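Local atomic coordinates of Rho guanine nucleotide exchange factor 12 (Homo sapiens, PDB entry 1TXD), a protein that acts as a guanine nucleotide exchange factor for RhoA through the tandem DH and PH domains that make up this fragment, and may link Gα12/Gα13 signals to that GTPase. Residues A[21-24]-A[25-29]; A[103-106]-A[107-111]; A[191-194]-A[195-198]. The protein carries 1 engineered substitution. One frame throughout, in Å; residues are numbered along the deposited sequence.

Contact 1: A[21-24]-A[25-29]; sequences CEIK and RQEVI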
ATOM      1  N   CYS A  21      16.541 -22.089  28.168  1.00 19.86           N
ATOM      2  CA  CYS A  21      15.692 -21.981  26.990  1.00 21.84           C
ATOM      3  C   CYS A  21      14.290 -21.507  27.345  1.00 20.84           C
ATOM      4  O   CYS A  21      13.638 -20.826  26.561  1.00 20.05           O
ATOM      5  CB  CYS A  21      15.630 -23.313  26.233  1.00 24.48           C
ATOM      6  SG  CYS A  21      14.627 -24.632  27.009  1.00 31.62           S
ATOM      7  N   GLU A  22      13.822 -21.855  28.528  1.00 20.07           N
ATOM      8  CA  GLU A  22      12.502 -21.421  28.980  1.00 20.36           C
ATOM      9  C   GLU A  22      12.499 -19.940  29.359  1.00 19.49           C
ATOM     10  O   GLU A  22      11.497 -19.243  29.207  1.00 19.97           O
ATOM     11  CB  GLU A  22      12.023 -22.320  30.138  1.00 20.91           C
ATOM     12  CG  GLU A  22      10.682 -21.929  30.732  1.00 22.74           C
ATOM     13  CD  GLU A  22       9.549 -21.879  29.700  1.00 22.99           C
ATOM     14  OE1 GLU A  22       9.643 -22.546  28.639  1.00 23.05           O
ATOM     15  OE2 GLU A  22       8.570 -21.164  29.960  1.00 21.76           O
ATOM     16  N   ILE A  23      13.630 -19.429  29.815  1.00 18.72           N
ATOM     17  CA  ILE A  23      13.749 -17.994  30.050  1.00 18.66           C
ATOM     18  C   ILE A  23      13.694 -17.216  28.721  1.00 19.58           C
ATOM     19  O   ILE A  23      13.066 -16.167  28.660  1.00 17.03           O
ATOM     20  CB  ILE A  23      15.001 -17.674  30.882  1.00 17.73           C
ATOM     21  CG1 ILE A  23      14.630 -17.721  32.368  1.00 17.57           C
ATOM     22  CG2 ILE A  23      15.553 -16.328  30.584  1.00 17.51           C
ATOM     23  CD1 ILE A  23      15.765 -17.867  33.250  1.00 14.16           C
ATOM     24  N   LYS A  24      14.324 -17.752  27.671  1.00 20.82           N
ATOM     25  CA  LYS A  24      14.337 -17.107  26.358  1.00 21.77           C
ATOM     26  C   LYS A  24      12.935 -17.092  25.772  1.00 21.38           C
ATOM     27  O   LYS A  24      12.516 -16.072  25.228  1.00 20.84           O
ATOM     28  CB  LYS A  24      15.286 -17.815  25.391  1.00 23.32           C
ATOM     29  CG  LYS A  24      16.717 -17.334  25.479  1.00 26.37           C
ATOM     30  CD  LYS A  24      17.714 -18.483  25.467  1.00 29.04           C
ATOM     31  CE  LYS A  24      19.061 -18.087  26.073  1.00 30.52           C
ATOM     32  NZ  LYS A  24      19.728 -19.260  26.675  1.00 31.19           N
ATOM     33  N   ARG A  25      12.220 -18.213  25.888  1.00 20.57           N
ATOM     34  CA  ARG A  25      10.819 -18.307  25.478  1.00 21.49           C
ATOM     35  C   ARG A  25      10.017 -17.187  26.125  1.00 21.64           C
ATOM     36  O   ARG A  25       9.194 -16.548  25.448  1.00 21.35           O
ATOM     37  CB  ARG A  25      10.181 -19.690  25.803  1.00 22.85           C
ATOM     38  CG  ARG A  25       8.856 -20.008  25.015  1.00 24.21           C
ATOM     39  CD  ARG A  25       8.195 -21.345  25.358  1.00 26.00           C
ATOM     40  NE  ARG A  25       7.569 -21.243  26.664  1.00 27.53           N
ATOM     41  CZ  ARG A  25       6.279 -21.086  26.915  1.00 28.93           C
ATOM     42  NH1 ARG A  25       5.364 -21.061  25.944  1.00 27.27           N
ATOM     43  NH2 ARG A  25       5.902 -20.983  28.186  1.00 30.77           N
ATOM     44  N   GLN A  26      10.263 -16.913  27.407  1.00 20.04           N
ATOM     45  CA  GLN A  26       9.424 -15.955  28.104  1.00 21.27           C
ATOM     46  C   GLN A  26       9.730 -14.581  27.584  1.00 22.59           C
ATOM     47  O   GLN A  26       8.836 -13.758  27.450  1.00 22.16           O
ATOM     48  CB  GLN A  26       9.644 -15.952  29.602  1.00 20.40           C
ATOM     49  CG  GLN A  26       9.234 -17.257  30.295  1.00 21.10           C
ATOM     50  CD  GLN A  26       7.749 -17.458  30.282  1.00 19.34           C
ATOM     51  OE1 GLN A  26       7.010 -16.531  30.577  1.00 18.75           O
ATOM     52  NE2 GLN A  26       7.310 -18.647  29.893  1.00 16.84           N
ATOM     53  N   GLU A  27      11.005 -14.345  27.330  1.00 22.58           N
ATOM     54  CA  GLU A  27      11.462 -13.053  26.883  1.00 24.76           C
ATOM     55  C   GLU A  27      10.849 -12.704  25.528  1.00 23.34           C
ATOM     56  O   GLU A  27      10.446 -11.583  25.328  1.00 24.30           O
ATOM     57  CB  GLU A  27      12.992 -13.005  26.812  1.00 25.66           C
ATOM     58  CG  GLU A  27      13.687 -12.613  28.131  1.00 29.65           C
ATOM     59  CD  GLU A  27      15.184 -12.946  28.130  1.00 31.06           C
ATOM     60  OE1 GLU A  27      15.828 -13.012  29.212  1.00 32.94           O
ATOM     61  OE2 GLU A  27      15.729 -13.138  27.022  1.00 33.18           O
ATOM     62  N   VAL A  28      10.795 -13.663  24.613  1.00 23.24           N
ATOM     63  CA  VAL A  28      10.231 -13.441  23.301  1.00 23.22           C
ATOM     64  C   VAL A  28       8.693 -13.396  23.296  1.00 24.61           C
ATOM     65  O   VAL A  28       8.120 -12.676  22.480  1.00 26.65           O
ATOM     66  CB  VAL A  28      10.756 -14.425  22.239  1.00 23.17           C
ATOM     67  CG1 VAL A  28      12.249 -14.278  22.069  1.00 23.28           C
ATOM     68  CG2 VAL A  28      10.375 -15.853  22.554  1.00 22.57           C
ATOM     69  N   ILE A  29       8.014 -14.114  24.191  1.00 23.89           N
ATOM     70  CA  ILE A  29       6.581 -13.919  24.330  1.00 24.87           C
ATOM     71  C   ILE A  29       6.336 -12.502  24.848  1.00 26.34           C
ATOM     72  O   ILE A  29       5.354 -11.846  24.497  1.00 26.92           O
ATOM     73  CB  ILE A  29       5.928 -14.931  25.297  1.00 23.65           C
ATOM     74  CG1 ILE A  29       5.829 -16.299  24.650  1.00 23.22           C
ATOM     75  CG2 ILE A  29       4.511 -14.493  25.658  1.00 23.57           C
ATOM     76  CD1 ILE A  29       5.508 -17.407  25.637  1.00 23.05           C
TER
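Glu22 and Arg25 form an i to i+3 salt bridge on helix 20-57, a long helix of the DH domain's helical bundle, and Gln26 extends the pairing to i+4. The two charged side chains run alongside each other. Glu22 sends CG anti to its backbone N (chi1 178°) and then bends at chi2, which turns the carboxylate toward the next helical turn. Arg25 bends at chi3 and offers a side rather than the end of its guanidinium. Arg25 NE meets Glu22 OE1 at 3.1 Å, somewhat tilted from the guanidinium plane, while Arg25 NH2 meets the syn lone pair of Glu22 OE2 at 3.2 Å, in the guanidinium plane. With the two planes 33° apart, the grip is bidentate but twisted. From the anti side, though well out of the carboxylate plane, Gln26 NE2 reaches Glu22 OE2 at 2.8 Å, so this oxygen takes two donors. An amide NH2 suits this place because it can serve two acceptors, Glu22 OE2 and Ile98 O. With an alanine here instead of Glu22 the carboxylate is gone, which would probably leave Arg25 NE and one N-H of Gln26 without their mate and the guanidinium freer to turn. Arg25 NH2 also bonds to Asp99 O, tying this helix to the chain ahead of helix 102-109. Ile29 CD1 covers part of one guanidinium face, 3.7 Å above its plane. Lys24, a suitable residue for the solvent-facing side, joins mainly through its backbone: Lys24 O receives Val28 N at 3.0 Å, with Val28 CG2 resting 3.4 Å from Lys24 O.

Contact 2: A[103-106]-A[107-111]; sequences EDLL and TWFSG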
ATOM      1  N   GLU A 103      -2.269 -21.878  21.197  1.00 27.46           N
ATOM      2  CA  GLU A 103      -3.689 -21.871  20.932  1.00 27.69           C
ATOM      3  C   GLU A 103      -4.212 -20.440  20.895  1.00 26.24           C
ATOM      4  O   GLU A 103      -5.084 -20.118  20.097  1.00 22.55           O
ATOM      5  CB  GLU A 103      -4.443 -22.713  21.981  1.00 29.99           C
ATOM      6  CG  GLU A 103      -5.793 -23.228  21.505  1.00 33.64           C
ATOM      7  CD  GLU A 103      -5.693 -24.180  20.314  1.00 36.51           C
ATOM      8  OE1 GLU A 103      -5.017 -25.237  20.439  1.00 39.94           O
ATOM      9  OE2 GLU A 103      -6.299 -23.881  19.259  1.00 38.64           O
ATOM     10  N   ASP A 104      -3.655 -19.590  21.752  1.00 25.02           N
ATOM     11  CA  ASP A 104      -4.017 -18.176  21.764  1.00 25.57           C
ATOM     12  C   ASP A 104      -3.578 -17.512  20.458  1.00 23.37           C
ATOM     13  O   ASP A 104      -4.328 -16.812  19.848  1.00 21.78           O
ATOM     14  CB  ASP A 104      -3.402 -17.462  22.958  1.00 24.60           C
ATOM     15  CG  ASP A 104      -3.713 -18.146  24.240  1.00 25.78           C
ATOM     16  OD1 ASP A 104      -4.910 -18.311  24.548  1.00 26.07           O
ATOM     17  OD2 ASP A 104      -2.815 -18.586  24.984  1.00 27.51           O
ATOM     18  N   LEU A 105      -2.368 -17.807  20.027  1.00 22.32           N
ATOM     19  CA  LEU A 105      -1.855 -17.300  18.768  1.00 23.68           C
ATOM     20  C   LEU A 105      -2.704 -17.735  17.593  1.00 24.00           C
ATOM     21  O   LEU A 105      -2.896 -16.976  16.645  1.00 25.52           O
ATOM     22  CB  LEU A 105      -0.421 -17.761  18.571  1.00 23.63           C
ATOM     23  CG  LEU A 105       0.585 -17.254  19.604  1.00 21.39           C
ATOM     24  CD1 LEU A 105       1.890 -17.883  19.284  1.00 22.95           C
ATOM     25  CD2 LEU A 105       0.724 -15.757  19.580  1.00 22.67           C
ATOM     26  N   LEU A 106      -3.243 -18.938  17.676  1.00 23.31           N
ATOM     27  CA  LEU A 106      -4.153 -19.434  16.666  1.00 23.12           C
ATOM     28  C   LEU A 106      -5.522 -18.736  16.693  1.00 21.61           C
ATOM     29  O   LEU A 106      -6.108 -18.512  15.648  1.00 21.25           O
ATOM     30  CB  LEU A 106      -4.309 -20.964  16.780  1.00 23.45           C
ATOM     31  CG  LEU A 106      -3.130 -21.737  16.176  1.00 23.76           C
ATOM     32  CD1 LEU A 106      -3.356 -23.290  16.240  1.00 21.96           C
ATOM     33  CD2 LEU A 106      -2.816 -21.296  14.736  1.00 22.34           C
ATOM     34  N   THR A 107      -6.019 -18.398  17.874  1.00 21.16           N
ATOM     35  CA  THR A 107      -7.217 -17.556  18.012  1.00 21.91           C
ATOM     36  C   THR A 107      -7.031 -16.116  17.479  1.00 21.52           C
ATOM     37  O   THR A 107      -7.968 -15.534  16.886  1.00 22.28           O
ATOM     38  CB  THR A 107      -7.642 -17.537  19.506  1.00 22.15           C
ATOM     39  OG1 THR A 107      -7.991 -18.868  19.903  1.00 23.09           O
ATOM     40  CG2 THR A 107      -8.937 -16.783  19.704  1.00 23.69           C
ATOM     41  N   TRP A 108      -5.835 -15.543  17.690  1.00 20.15           N
ATOM     42  CA  TRP A 108      -5.542 -14.176  17.321  1.00 19.72           C
ATOM     43  C   TRP A 108      -5.307 -14.027  15.816  1.00 20.20           C
ATOM     44  O   TRP A 108      -5.745 -13.038  15.213  1.00 20.89           O
ATOM     45  CB  TRP A 108      -4.320 -13.642  18.092  1.00 19.60           C
ATOM     46  CG  TRP A 108      -4.495 -13.677  19.547  1.00 20.94           C
ATOM     47  CD1 TRP A 108      -5.675 -13.704  20.211  1.00 21.16           C
ATOM     48  CD2 TRP A 108      -3.469 -13.687  20.554  1.00 20.13           C
ATOM     49  NE1 TRP A 108      -5.456 -13.752  21.565  1.00 19.40           N
ATOM     50  CE2 TRP A 108      -4.115 -13.725  21.806  1.00 21.80           C
ATOM     51  CE3 TRP A 108      -2.078 -13.654  20.528  1.00 20.31           C
ATOM     52  CZ2 TRP A 108      -3.416 -13.751  23.023  1.00 22.73           C
ATOM     53  CZ3 TRP A 108      -1.382 -13.684  21.735  1.00 22.90           C
ATOM     54  CH2 TRP A 108      -2.058 -13.728  22.967  1.00 21.29           C
ATOM     55  N   PHE A 109      -4.673 -15.035  15.217  1.00 20.57           N
ATOM     56  CA  PHE A 109      -4.093 -14.910  13.884  1.00 20.85           C
ATOM     57  C   PHE A 109      -4.516 -15.955  12.866  1.00 20.10           C
ATOM     58  O   PHE A 109      -3.923 -16.029  11.776  1.00 20.30           O
ATOM     59  CB  PHE A 109      -2.547 -14.925  14.008  1.00 19.81           C
ATOM     60  CG  PHE A 109      -1.999 -13.800  14.833  1.00 22.56           C
ATOM     61  CD1 PHE A 109      -2.291 -12.480  14.505  1.00 23.36           C
ATOM     62  CD2 PHE A 109      -1.175 -14.051  15.935  1.00 23.93           C
ATOM     63  CE1 PHE A 109      -1.795 -11.448  15.258  1.00 23.39           C
ATOM     64  CE2 PHE A 109      -0.682 -13.034  16.689  1.00 24.99           C
ATOM     65  CZ  PHE A 109      -0.975 -11.712  16.350  1.00 24.86           C
ATOM     66  N   SER A 110      -5.523 -16.764  13.197  1.00 20.40           N
ATOM     67  CA  SER A 110      -6.169 -17.655  12.223  1.00 19.39           C
ATOM     68  C   SER A 110      -7.690 -17.597  12.363  1.00 18.32           C
ATOM     69  O   SER A 110      -8.229 -17.023  13.315  1.00 18.33           O
ATOM     70  CB  SER A 110      -5.684 -19.110  12.407  1.00 20.78           C
ATOM     71  OG  SER A 110      -6.066 -19.578  13.678  1.00 20.09           O
ATOM     72  N   GLY A 111      -8.391 -18.235  11.452  1.00 17.05           N
ATOM     73  CA  GLY A 111      -9.843 -18.210  11.517  1.00 18.63           C
ATOM     74  C   GLY A 111     -10.378 -16.783  11.525  1.00 18.92           C
ATOM     75  O   GLY A 111      -9.855 -15.931  10.796  1.00 18.24           O
TER
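Asp104 and Trp108, one turn apart, share a first torsion that sets CG anti to the carbonyl carbon (chi1 -53° and -59°), and this lays the indole back along the preceding turn. Asp104 CB then sits over a face of the six-membered ring of Trp108, 4.0 Å from its centroid and 22° off the normal, as a CH-pi contact. The Asp104 carbonyl O lies over one face of the indole, 3.1 Å above the plane toward the rim, while also accepting Trp108 N. Leu105 slants across the indole, its CD2 3.6 Å from Trp108 CE3, and the same methyl lies 4.2 Å from Phe109 CE2. These apolar groups belong to the inner side of helix 102-109 in the DH helical bundle: Trp108 packs on helix 72-90 and Phe33, Phe109 on Tyr177 and Cys204. A large aromatic suits such a junction between helices, whereas the Asp104 carboxylate is engaged by Arg92 in a salt bridge. On the exposed side Thr107 doubles its hold on Glu103 O. Its N donates at 3.0 Å to Glu103 O, and from the opposite face of that carbonyl Thr107 OG1 donates to Glu103 O at 3.2 Å.

Contact 3: A[191-194]-A[195-198]; sequences PTER and EKVK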
ATOM      1  N   PRO A 191       6.644 -30.492  20.918  1.00 35.69           N
ATOM      2  CA  PRO A 191       6.277 -30.406  19.495  1.00 34.74           C
ATOM      3  C   PRO A 191       4.858 -29.926  19.194  1.00 33.53           C
ATOM      4  O   PRO A 191       4.677 -29.266  18.179  1.00 32.95           O
ATOM      5  CB  PRO A 191       6.445 -31.852  19.000  1.00 34.87           C
ATOM      6  CG  PRO A 191       7.285 -32.500  20.006  1.00 35.48           C
ATOM      7  CD  PRO A 191       6.918 -31.886  21.317  1.00 35.54           C
ATOM      8  N   THR A 192       3.885 -30.279  20.031  1.00 32.03           N
ATOM      9  CA  THR A 192       2.479 -29.952  19.772  1.00 31.21           C
ATOM     10  C   THR A 192       2.263 -28.450  19.943  1.00 29.59           C
ATOM     11  O   THR A 192       1.497 -27.820  19.195  1.00 30.12           O
ATOM     12  CB  THR A 192       1.564 -30.802  20.714  1.00 31.16           C
ATOM     13  OG1 THR A 192       1.747 -32.196  20.434  1.00 32.18           O
ATOM     14  CG2 THR A 192       0.091 -30.592  20.426  1.00 31.10           C
ATOM     15  N   GLU A 193       2.973 -27.876  20.912  1.00 27.92           N
ATOM     16  CA  GLU A 193       2.913 -26.448  21.174  1.00 26.38           C
ATOM     17  C   GLU A 193       3.642 -25.675  20.085  1.00 25.62           C
ATOM     18  O   GLU A 193       3.109 -24.671  19.581  1.00 22.24           O
ATOM     19  CB  GLU A 193       3.488 -26.117  22.547  1.00 26.55           C
ATOM     20  CG  GLU A 193       3.797 -24.650  22.792  1.00 26.52           C
ATOM     21  CD  GLU A 193       2.565 -23.810  23.040  1.00 28.46           C
ATOM     22  OE1 GLU A 193       2.749 -22.629  23.390  1.00 27.89           O
ATOM     23  OE2 GLU A 193       1.427 -24.325  22.902  1.00 29.84           O
ATOM     24  N   ARG A 194       4.831 -26.149  19.718  1.00 24.50           N
ATOM     25  CA  ARG A 194       5.631 -25.523  18.674  1.00 25.82           C
ATOM     26  C   ARG A 194       4.937 -25.546  17.323  1.00 25.73           C
ATOM     27  O   ARG A 194       4.986 -24.557  16.594  1.00 24.23           O
ATOM     28  CB  ARG A 194       7.010 -26.164  18.536  1.00 26.76           C
ATOM     29  CG  ARG A 194       7.871 -25.626  17.367  1.00 28.87           C
ATOM     30  CD  ARG A 194       8.858 -26.644  16.780  1.00 32.48           C
ATOM     31  NE  ARG A 194      10.108 -26.647  17.530  1.00 34.51           N
ATOM     32  CZ  ARG A 194      10.624 -27.700  18.196  1.00 38.02           C
ATOM     33  NH1 ARG A 194      10.022 -28.899  18.225  1.00 38.56           N
ATOM     34  NH2 ARG A 194      11.781 -27.554  18.841  1.00 38.96           N
ATOM     35  N   GLU A 195       4.296 -26.660  16.985  1.00 25.83           N
ATOM     36  CA  GLU A 195       3.581 -26.738  15.707  1.00 26.12           C
ATOM     37  C   GLU A 195       2.492 -25.665  15.551  1.00 23.35           C
ATOM     38  O   GLU A 195       2.262 -25.188  14.466  1.00 20.98           O
ATOM     39  CB  GLU A 195       2.967 -28.122  15.484  1.00 27.78           C
ATOM     40  CG  GLU A 195       3.131 -28.673  14.064  1.00 31.88           C
ATOM     41  CD  GLU A 195       4.411 -28.210  13.360  1.00 34.59           C
ATOM     42  OE1 GLU A 195       5.520 -28.635  13.744  1.00 37.28           O
ATOM     43  OE2 GLU A 195       4.305 -27.392  12.422  1.00 40.33           O
ATOM     44  N   LYS A 196       1.828 -25.342  16.651  1.00 21.83           N
ATOM     45  CA  LYS A 196       0.777 -24.358  16.681  1.00 21.59           C
ATOM     46  C   LYS A 196       1.353 -22.962  16.484  1.00 21.83           C
ATOM     47  O   LYS A 196       0.777 -22.128  15.746  1.00 20.50           O
ATOM     48  CB  LYS A 196       0.056 -24.404  18.020  1.00 21.68           C
ATOM     49  CG  LYS A 196      -0.870 -25.586  18.166  1.00 23.24           C
ATOM     50  CD  LYS A 196      -1.176 -25.850  19.632  1.00 23.49           C
ATOM     51  CE  LYS A 196      -1.848 -27.214  19.816  1.00 24.48           C
ATOM     52  NZ  LYS A 196      -2.962 -27.134  20.796  1.00 24.26           N
ATOM     53  N   VAL A 197       2.470 -22.703  17.161  1.00 21.99           N
ATOM     54  CA  VAL A 197       3.131 -21.411  17.079  1.00 22.92           C
ATOM     55  C   VAL A 197       3.522 -21.180  15.637  1.00 24.50           C
ATOM     56  O   VAL A 197       3.171 -20.128  15.075  1.00 25.10           O
ATOM     57  CB  VAL A 197       4.356 -21.292  18.014  1.00 22.80           C
ATOM     58  CG1 VAL A 197       5.134 -20.012  17.742  1.00 22.55           C
ATOM     59  CG2 VAL A 197       3.918 -21.290  19.487  1.00 22.35           C
ATOM     60  N   LYS A 198       4.192 -22.160  15.023  1.00 24.49           N
ATOM     61  CA  LYS A 198       4.626 -22.026  13.623  1.00 26.48           C
ATOM     62  C   LYS A 198       3.462 -21.920  12.639  1.00 26.95           C
ATOM     63  O   LYS A 198       3.608 -21.284  11.594  1.00 26.71           O
ATOM     64  CB  LYS A 198       5.533 -23.175  13.199  1.00 27.21           C
ATOM     65  CG  LYS A 198       6.917 -23.085  13.797  1.00 29.28           C
ATOM     66  CD  LYS A 198       7.787 -24.293  13.430  1.00 32.78           C
ATOM     67  CE  LYS A 198       8.466 -24.133  12.060  1.00 34.13           C
ATOM     68  NZ  LYS A 198       9.491 -25.225  11.858  1.00 35.04           N
TER
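From Pro191 O to Glu195 N (2.9 Å) and Arg194 O to Lys198 N (3.0 Å) the backbone makes regular i to i+4 bonds, as it does from Glu193 O to Val197 N. Proline suits the first turn, where the missing N-H costs no helical bond. The Lys196 chain runs beside Thr192 in the same direction. With CG anti to the carbonyl carbon (chi1 -75°), the lysine runs back along the helix, its CD 3.3 Å from Thr192 O and its CE 3.9 Å from Thr192 CG2. That path delivers the ammonium to Glu103, with which Lys196 NZ forms a salt bridge. This is the start of helix 191-230, the long helix that runs from the DH bundle toward the PH domain, and its inner side carries Val197. Val197 CG2 lies 3.5 Å from Glu193 O, and the branched side chain packs on Ile184 and Leu105 of neighbouring helices. Glu193 is buried, yet its OE1 accepts from the backbone N atoms of Ile101 and Gly102 where helix 102-109 begins; these N-H groups would be expected to favour its negative charge. On the outer side Arg194 and Lys198 run alongside each other through their aliphatic parts, Arg194 CG lying 4.2 Å from Lys198 CD. Their like charges stay apart, with Arg194 NE 5.9 Å from Lys198 NZ.

Along the chain the three contacts come in series, none nesting in or crossing another, and none closes a long loop. Contact 1 lies early in helix 20-57, contact 2 runs through most of helix 102-109 and just past its end, and contact 3 opens helix 191-230. Folding brings these distant stretches together at one end of the DH bundle. Contacts 2 and 3, with centres about 12 Å apart, hold helix 102-109 to the start of helix 191-230: besides the Glu103-Lys196 salt bridge, Leu106 CD2 packs 3.8 Å from Lys196 O. The start of helix 20-57 is tied to helix 191-230 more weakly, through a long ion pair of Arg25 with Glu193. Contacts 1 and 2 do not touch; their nearest atoms are about 7 Å apart.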